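PDB 1W3W: annexin A8 from Homo sapiens, which binds calcium and acidic phospholipids and acts as an anticoagulant by indirectly inhibiting the thromboplastin-specific complex of the blood coagulation cascade. Local coordinates for residues Ile202-Leu205 against Cys206-Ala210; Thr29-Lys32 against Ala33-Ile37; Asn40-Ala43 against Ile44-Val47. All blocks are in the same frame, centred on the assembly; numbering follows the deposited sequence.

Contact 1: Ile202-Leu205 against Cys206-Ala210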
loop_
_atom_site.group_PDB
_atom_site.type_symbol
_atom_site.label_atom_id
_atom_site.label_comp_id
_atom_site.label_asym_id
_atom_site.label_seq_id
_atom_site.Cartn_x
_atom_site.Cartn_y
_atom_site.Cartn_z
ATOM N N ILE A 202 8.157 9.201 17.947
ATOM C CA ILE A 202 7.245 9.564 16.860
ATOM C C ILE A 202 7.800 10.717 16.040
ATOM O O ILE A 202 7.810 10.668 14.806
ATOM C CB ILE A 202 5.829 9.897 17.404
ATOM C CG1 ILE A 202 5.149 8.619 17.891
ATOM C CG2 ILE A 202 4.971 10.575 16.331
ATOM C CD1 ILE A 202 3.876 8.869 18.702
ATOM N N THR A 203 8.287 11.742 16.728
ATOM C CA THR A 203 8.787 12.937 16.068
ATOM C C THR A 203 9.994 12.654 15.184
ATOM O O THR A 203 10.060 13.117 14.052
ATOM C CB THR A 203 9.158 14.013 17.116
ATOM O OG1 THR A 203 7.986 14.377 17.852
ATOM C CG2 THR A 203 9.584 15.310 16.435
ATOM N N ILE A 204 10.954 11.911 15.708
ATOM C CA ILE A 204 12.151 11.596 14.945
ATOM C C ILE A 204 11.823 10.660 13.762
ATOM O O ILE A 204 12.266 10.894 12.634
ATOM C CB ILE A 204 13.229 11.000 15.885
ATOM C CG1 ILE A 204 13.794 12.116 16.777
ATOM C CG2 ILE A 204 14.339 10.315 15.105
ATOM C CD1 ILE A 204 14.456 11.623 18.047
ATOM N N LEU A 205 11.044 9.614 14.021
ATOM C CA LEU A 205 10.667 8.661 12.974
ATOM C C LEU A 205 9.824 9.315 11.862
ATOM O O LEU A 205 9.927 8.921 10.716
ATOM C CB LEU A 205 9.928 7.444 13.572
ATOM C CG LEU A 205 10.663 6.107 13.757
ATOM C CD1 LEU A 205 12.157 6.193 14.016
ATOM C CD2 LEU A 205 9.978 5.311 14.867
ATOM N N CYS A 206 9.033 10.334 12.186
ATOM C CA CYS A 206 8.118 10.927 11.205
ATOM C C CYS A 206 8.624 12.211 10.518
ATOM O O CYS A 206 8.268 12.455 9.374
ATOM C CB CYS A 206 6.694 11.084 11.793
ATOM S SG CYS A 206 6.431 12.294 13.125
ATOM N N THR A 207 9.494 12.993 11.158
ATOM C CA THR A 207 9.976 14.258 10.559
ATOM C C THR A 207 11.346 14.188 9.868
ATOM O O THR A 207 11.669 15.060 9.069
ATOM C CB THR A 207 9.998 15.405 11.604
ATOM O OG1 THR A 207 10.910 15.095 12.662
ATOM C CG2 THR A 207 8.647 15.536 12.292
ATOM N N ARG A 208 12.153 13.175 10.158
ATOM C CA ARG A 208 13.480 13.066 9.539
ATOM C C ARG A 208 13.414 12.360 8.205
ATOM O O ARG A 208 12.547 11.537 7.973
ATOM C CB ARG A 208 14.446 12.310 10.450
ATOM C CG ARG A 208 14.613 12.950 11.797
ATOM C CD ARG A 208 15.234 14.326 11.749
ATOM N NE ARG A 208 15.559 14.747 13.102
ATOM C CZ ARG A 208 15.017 15.782 13.749
ATOM N NH1 ARG A 208 14.133 16.595 13.165
ATOM N NH2 ARG A 208 15.396 16.028 14.998
ATOM N N SER A 209 14.361 12.662 7.335
ATOM C CA SER A 209 14.456 11.988 6.055
ATOM C C SER A 209 14.909 10.543 6.214
ATOM O O SER A 209 15.511 10.189 7.225
ATOM C CB SER A 209 15.443 12.731 5.159
ATOM O OG SER A 209 16.769 12.607 5.633
ATOM N N ALA A 210 14.616 9.717 5.209
ATOM C CA ALA A 210 15.039 8.314 5.204
ATOM C C ALA A 210 16.549 8.178 5.358
ATOM O O ALA A 210 17.032 7.340 6.103
ATOM C CB ALA A 210 14.582 7.618 3.926
#

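Contact 2: Thr29-Lys32 against Ala33-Ile37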
loop_
_atom_site.group_PDB
_atom_site.type_symbol
_atom_site.label_atom_id
_atom_site.label_comp_id
_atom_site.label_asym_id
_atom_site.label_seq_id
_atom_site.Cartn_x
_atom_site.Cartn_y
_atom_site.Cartn_z
ATOM N N THR A 29 -14.480 -5.839 -26.766
ATOM C CA THR A 29 -14.308 -7.145 -26.170
ATOM C C THR A 29 -15.013 -7.235 -24.818
ATOM O O THR A 29 -15.676 -8.216 -24.532
ATOM C CB THR A 29 -12.825 -7.449 -25.994
ATOM O OG1 THR A 29 -12.204 -7.514 -27.272
ATOM C CG2 THR A 29 -12.625 -8.838 -25.417
ATOM N N LEU A 30 -14.865 -6.211 -23.986
ATOM C CA LEU A 30 -15.501 -6.219 -22.673
ATOM C C LEU A 30 -17.033 -6.182 -22.791
ATOM O O LEU A 30 -17.729 -6.880 -22.065
ATOM C CB LEU A 30 -15.016 -5.052 -21.832
ATOM C CG LEU A 30 -13.542 -5.053 -21.467
ATOM C CD1 LEU A 30 -13.179 -3.781 -20.732
ATOM C CD2 LEU A 30 -13.206 -6.277 -20.643
ATOM N N TYR A 31 -17.535 -5.383 -23.724
ATOM C CA TYR A 31 -18.959 -5.316 -24.006
ATOM C C TYR A 31 -19.526 -6.700 -24.346
ATOM O O TYR A 31 -20.483 -7.157 -23.734
ATOM C CB TYR A 31 -19.201 -4.327 -25.143
ATOM C CG TYR A 31 -20.649 -4.191 -25.576
ATOM C CD1 TYR A 31 -21.555 -3.442 -24.826
ATOM C CD2 TYR A 31 -21.103 -4.799 -26.744
ATOM C CE1 TYR A 31 -22.888 -3.297 -25.233
ATOM C CE2 TYR A 31 -22.435 -4.668 -27.158
ATOM C CZ TYR A 31 -23.317 -3.915 -26.398
ATOM O OH TYR A 31 -24.632 -3.784 -26.806
ATOM N N LYS A 32 -18.900 -7.381 -25.292
ATOM C CA LYS A 32 -19.333 -8.707 -25.713
ATOM C C LYS A 32 -19.238 -9.713 -24.564
ATOM O O LYS A 32 -20.055 -10.621 -24.450
ATOM C CB LYS A 32 -18.482 -9.172 -26.895
ATOM C CG LYS A 32 -18.720 -8.362 -28.160
ATOM C CD LYS A 32 -17.901 -8.886 -29.338
ATOM C CE LYS A 32 -18.781 -9.663 -30.324
ATOM N NZ LYS A 32 -19.539 -10.786 -29.669
ATOM N N ALA A 33 -18.244 -9.526 -23.696
ATOM C CA ALA A 33 -18.026 -10.425 -22.575
ATOM C C ALA A 33 -19.140 -10.353 -21.536
ATOM O O ALA A 33 -19.370 -11.311 -20.831
ATOM C CB ALA A 33 -16.683 -10.128 -21.911
ATOM N N MET A 34 -19.814 -9.216 -21.426
ATOM C CA MET A 34 -20.828 -9.014 -20.391
ATOM C C MET A 34 -22.258 -8.893 -20.915
ATOM O O MET A 34 -23.218 -9.035 -20.144
ATOM C CB MET A 34 -20.473 -7.764 -19.592
ATOM C CG MET A 34 -19.161 -7.926 -18.857
ATOM S SD MET A 34 -18.774 -6.572 -17.802
ATOM C CE MET A 34 -18.198 -5.401 -18.983
ATOM N N LYS A 35 -22.385 -8.638 -22.209
ATOM C CA LYS A 35 -23.673 -8.414 -22.864
ATOM C C LYS A 35 -24.473 -9.709 -22.843
ATOM O O LYS A 35 -23.919 -10.802 -22.961
ATOM C CB LYS A 35 -23.441 -7.915 -24.307
ATOM C CG LYS A 35 -24.620 -8.023 -25.271
ATOM C CD LYS A 35 -24.213 -7.683 -26.710
ATOM C CE LYS A 35 -24.940 -8.563 -27.740
ATOM N NZ LYS A 35 -24.957 -7.942 -29.115
ATOM N N GLY A 36 -25.783 -9.582 -22.670
ATOM C CA GLY A 36 -26.673 -10.716 -22.796
ATOM C C GLY A 36 -26.593 -11.658 -21.621
ATOM O O GLY A 36 -26.367 -11.248 -20.480
ATOM N N ILE A 37 -26.778 -12.934 -21.910
ATOM C CA ILE A 37 -26.856 -13.951 -20.883
ATOM C C ILE A 37 -25.523 -14.678 -20.843
ATOM O O ILE A 37 -25.018 -15.127 -21.877
ATOM C CB ILE A 37 -28.014 -14.930 -21.193
ATOM C CG1 ILE A 37 -29.358 -14.211 -21.027
ATOM C CG2 ILE A 37 -27.949 -16.139 -20.285
ATOM C CD1 ILE A 37 -30.472 -14.788 -21.865
HETATM O O HOH W 1 -21.817 -12.379 -22.857
#

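Contact 3: Asn40-Ala43 against Ile44-Val47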
loop_
_atom_site.group_PDB
_atom_site.type_symbol
_atom_site.label_atom_id
_atom_site.label_comp_id
_atom_site.label_asym_id
_atom_site.label_seq_id
_atom_site.Cartn_x
_atom_site.Cartn_y
_atom_site.Cartn_z
ATOM N N ASN A 40 -18.286 -13.880 -19.822
ATOM C CA ASN A 40 -16.992 -14.450 -20.190
ATOM C C ASN A 40 -15.900 -13.810 -19.342
ATOM O O ASN A 40 -15.302 -12.810 -19.723
ATOM C CB ASN A 40 -16.717 -14.222 -21.678
ATOM C CG ASN A 40 -15.487 -14.988 -22.180
ATOM O OD1 ASN A 40 -14.663 -15.457 -21.394
ATOM N ND2 ASN A 40 -15.375 -15.123 -23.496
ATOM N N GLU A 41 -15.652 -14.392 -18.180
ATOM C CA GLU A 41 -14.717 -13.823 -17.216
ATOM C C GLU A 41 -13.286 -13.835 -17.725
ATOM O O GLU A 41 -12.509 -12.959 -17.401
ATOM C CB GLU A 41 -14.787 -14.576 -15.891
ATOM C CG GLU A 41 -16.072 -14.330 -15.117
ATOM C CD GLU A 41 -17.134 -15.399 -15.345
ATOM O OE1 GLU A 41 -18.187 -15.319 -14.677
ATOM O OE2 GLU A 41 -16.924 -16.317 -16.168
ATOM N N GLN A 42 -12.942 -14.840 -18.516
ATOM C CA GLN A 42 -11.597 -14.965 -19.035
ATOM C C GLN A 42 -11.256 -13.815 -19.969
ATOM O O GLN A 42 -10.141 -13.312 -19.933
ATOM C CB GLN A 42 -11.418 -16.308 -19.763
ATOM C CG GLN A 42 -9.981 -16.583 -20.190
ATOM C CD GLN A 42 -9.023 -16.631 -19.014
ATOM O OE1 GLN A 42 -7.997 -15.944 -19.006
ATOM N NE2 GLN A 42 -9.363 -17.414 -18.016
ATOM N N ALA A 43 -12.211 -13.395 -20.800
ATOM C CA ALA A 43 -12.000 -12.274 -21.702
ATOM C C ALA A 43 -11.795 -10.977 -20.919
ATOM O O ALA A 43 -11.063 -10.108 -21.361
ATOM C CB ALA A 43 -13.169 -12.123 -22.661
ATOM N N ILE A 44 -12.446 -10.858 -19.762
ATOM C CA ILE A 44 -12.254 -9.704 -18.896
ATOM C C ILE A 44 -10.824 -9.717 -18.315
ATOM O O ILE A 44 -10.160 -8.693 -18.328
ATOM C CB ILE A 44 -13.345 -9.649 -17.788
ATOM C CG1 ILE A 44 -14.711 -9.338 -18.429
ATOM C CG2 ILE A 44 -13.018 -8.596 -16.747
ATOM C CD1 ILE A 44 -15.890 -9.652 -17.554
ATOM N N ILE A 45 -10.367 -10.879 -17.854
ATOM C CA ILE A 45 -8.986 -11.060 -17.381
ATOM C C ILE A 45 -7.986 -10.711 -18.483
ATOM O O ILE A 45 -7.049 -9.966 -18.254
ATOM C CB ILE A 45 -8.758 -12.515 -16.884
ATOM C CG1 ILE A 45 -9.584 -12.799 -15.637
ATOM C CG2 ILE A 45 -7.255 -12.793 -16.594
ATOM C CD1 ILE A 45 -9.584 -14.272 -15.252
ATOM N N ASP A 46 -8.219 -11.213 -19.689
ATOM C CA ASP A 46 -7.269 -11.068 -20.791
ATOM C C ASP A 46 -7.095 -9.634 -21.233
ATOM O O ASP A 46 -6.043 -9.285 -21.709
ATOM C CB ASP A 46 -7.689 -11.905 -22.000
ATOM C CG ASP A 46 -7.470 -13.392 -21.783
ATOM O OD1 ASP A 46 -6.905 -13.791 -20.742
ATOM O OD2 ASP A 46 -7.853 -14.234 -22.605
ATOM N N VAL A 47 -8.119 -8.799 -21.077
ATOM C CA VAL A 47 -7.984 -7.387 -21.408
ATOM C C VAL A 47 -7.419 -6.602 -20.211
ATOM O O VAL A 47 -6.378 -5.939 -20.317
ATOM C CB VAL A 47 -9.338 -6.786 -21.860
ATOM C CG1 VAL A 47 -9.250 -5.271 -22.002
ATOM C CG2 VAL A 47 -9.795 -7.408 -23.180
#

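Contact 1: Ile202-Leu205 against Cys206-Ala210
Thr207 grips the carbonyl of Thr203 twice, once through its side chain and once through its backbone. OG1 of Thr207 donates to Thr203 O at 2.6 Å, while N of Thr207 reaches the same Thr203 O at 3.0 Å, and the two donors arrive from opposite faces of the carbonyl plane. The hydroxyl comes from above that plane, 36° out of it. A chi1 of 63° places OG1 of Thr207 between its own backbone N and C, on the side where Thr203 O lies. OG1 of Thr203, from a different rotamer, bonds to Met199 O one turn earlier.

These are the closing turns of helix 198-207 in the third annexin repeat; Arg208 is the first residue to leave helical geometry. Its N makes only a weak, 3.4 Å bond to Ile204 O, and its CG lies 3.2 Å from that same Ile204 O. The bend at chi2 sends the guanidinium off to a salt bridge with Asp182 on helix 176-191.

Among apolar contacts, CG2 of Ile202 lies near the sulfur of Cys206. That sulfur forms the disulfide to Cys161, which ties this helix end covalently to helix 153-163 of the second repeat.

Contact 2: Thr29-Lys32 against Ala33-Ile37
Lys35 lays the aliphatic part of its side chain against the ring of Tyr31, four residues earlier. The closest approach is CD of Lys35 to CE2 of Tyr31 at 3.5 Å. CB of Lys35 lies over one face of the ring. Both side chains start out with CG opposite their own backbone N (chi1 178° for Tyr31, 162° for Lys35), which brings ring and methylenes side by side on the flank of the last turn. The Tyr31 ring also stacks on Phe67, so it joins the lysine chain to helix 53-67.

The chain of Met34 runs extended through chi2 and then bends at chi3 (-78°), turning the methyl back so that CE lies 4.3 Å from CB of Leu30. Both residues are buried: Leu30 packs on Leu71 and Ile59, Met34 on Leu75.

Beneath the side chains, Tyr31 O accepts from two amides: Lys35 N at 2.9 Å, almost in line with the carbonyl, and Met34 N at 3.2 Å from well above its plane. A water lies within bonding distance of Lys32 O and Lys35 O. This is the C-terminal turn of helix 24-34 in the first annexin repeat, with Lys35 the first residue to leave helical geometry.

Contact 3: Asn40-Ala43 against Ile44-Val47
Gln42 and Asp46 meet one turn apart on an exposed flank of helix 41-48, with CG of Gln42 4.0 Å from OD2 of Asp46. Gln42 gets there because CG lies opposite its backbone N (chi1 -173°) and the chain then bends at chi2, folding its end over the next turn.

Below them run the helix bonds: Asp46 N to Gln42 O at 2.9 Å, and Ile45 N to Glu41 O at 3.0 Å, the latter nearly straight at 165°. On another flank, CG2 of Val47 rests 3.5 Å from Ala43 O, the acceptor for its own amide.

Asn40 starts the helix as its N-cap. OD1 of Asn40 accepts from Ala43 N at 3.3 Å, approached from above the amide plane. Further out, Ile44 packs on Met34 and Val47 on Thr29, both of helix 24-34, while Ile45 reaches Ala318 on helix 313-323 and Phe83 on helix 81-91.

The chemistry is divided by face: Ile44, Ile45 and Val47 are buried, whereas Asn40, Gln42 and Asp46 are exposed. The cap supplies an acceptor for Ala43 N, whose backbone bond to Asn40 O is weak.

Each contact spans consecutive segments and closes just a helical turn. From the N terminus, contact 2 ends helix 24-34, and contact 3 begins helix 41-48, their centres 10 Å apart. The loop between these helices is closed between the two contacts, where Asn40 N probably bonds to Ala33 O at 3.0 Å; beside it Leu30 packs on Ile44. Contact 1 follows much later, at the C-terminal end of helix 198-207 in the third repeat and on the opposite side of the chain's centre, its centre about 51 Å from that of contact 2 and 45 Å from that of contact 3. The three run in series, none nested or crossed; contact 1 alone carries a disulfide link to another repeat.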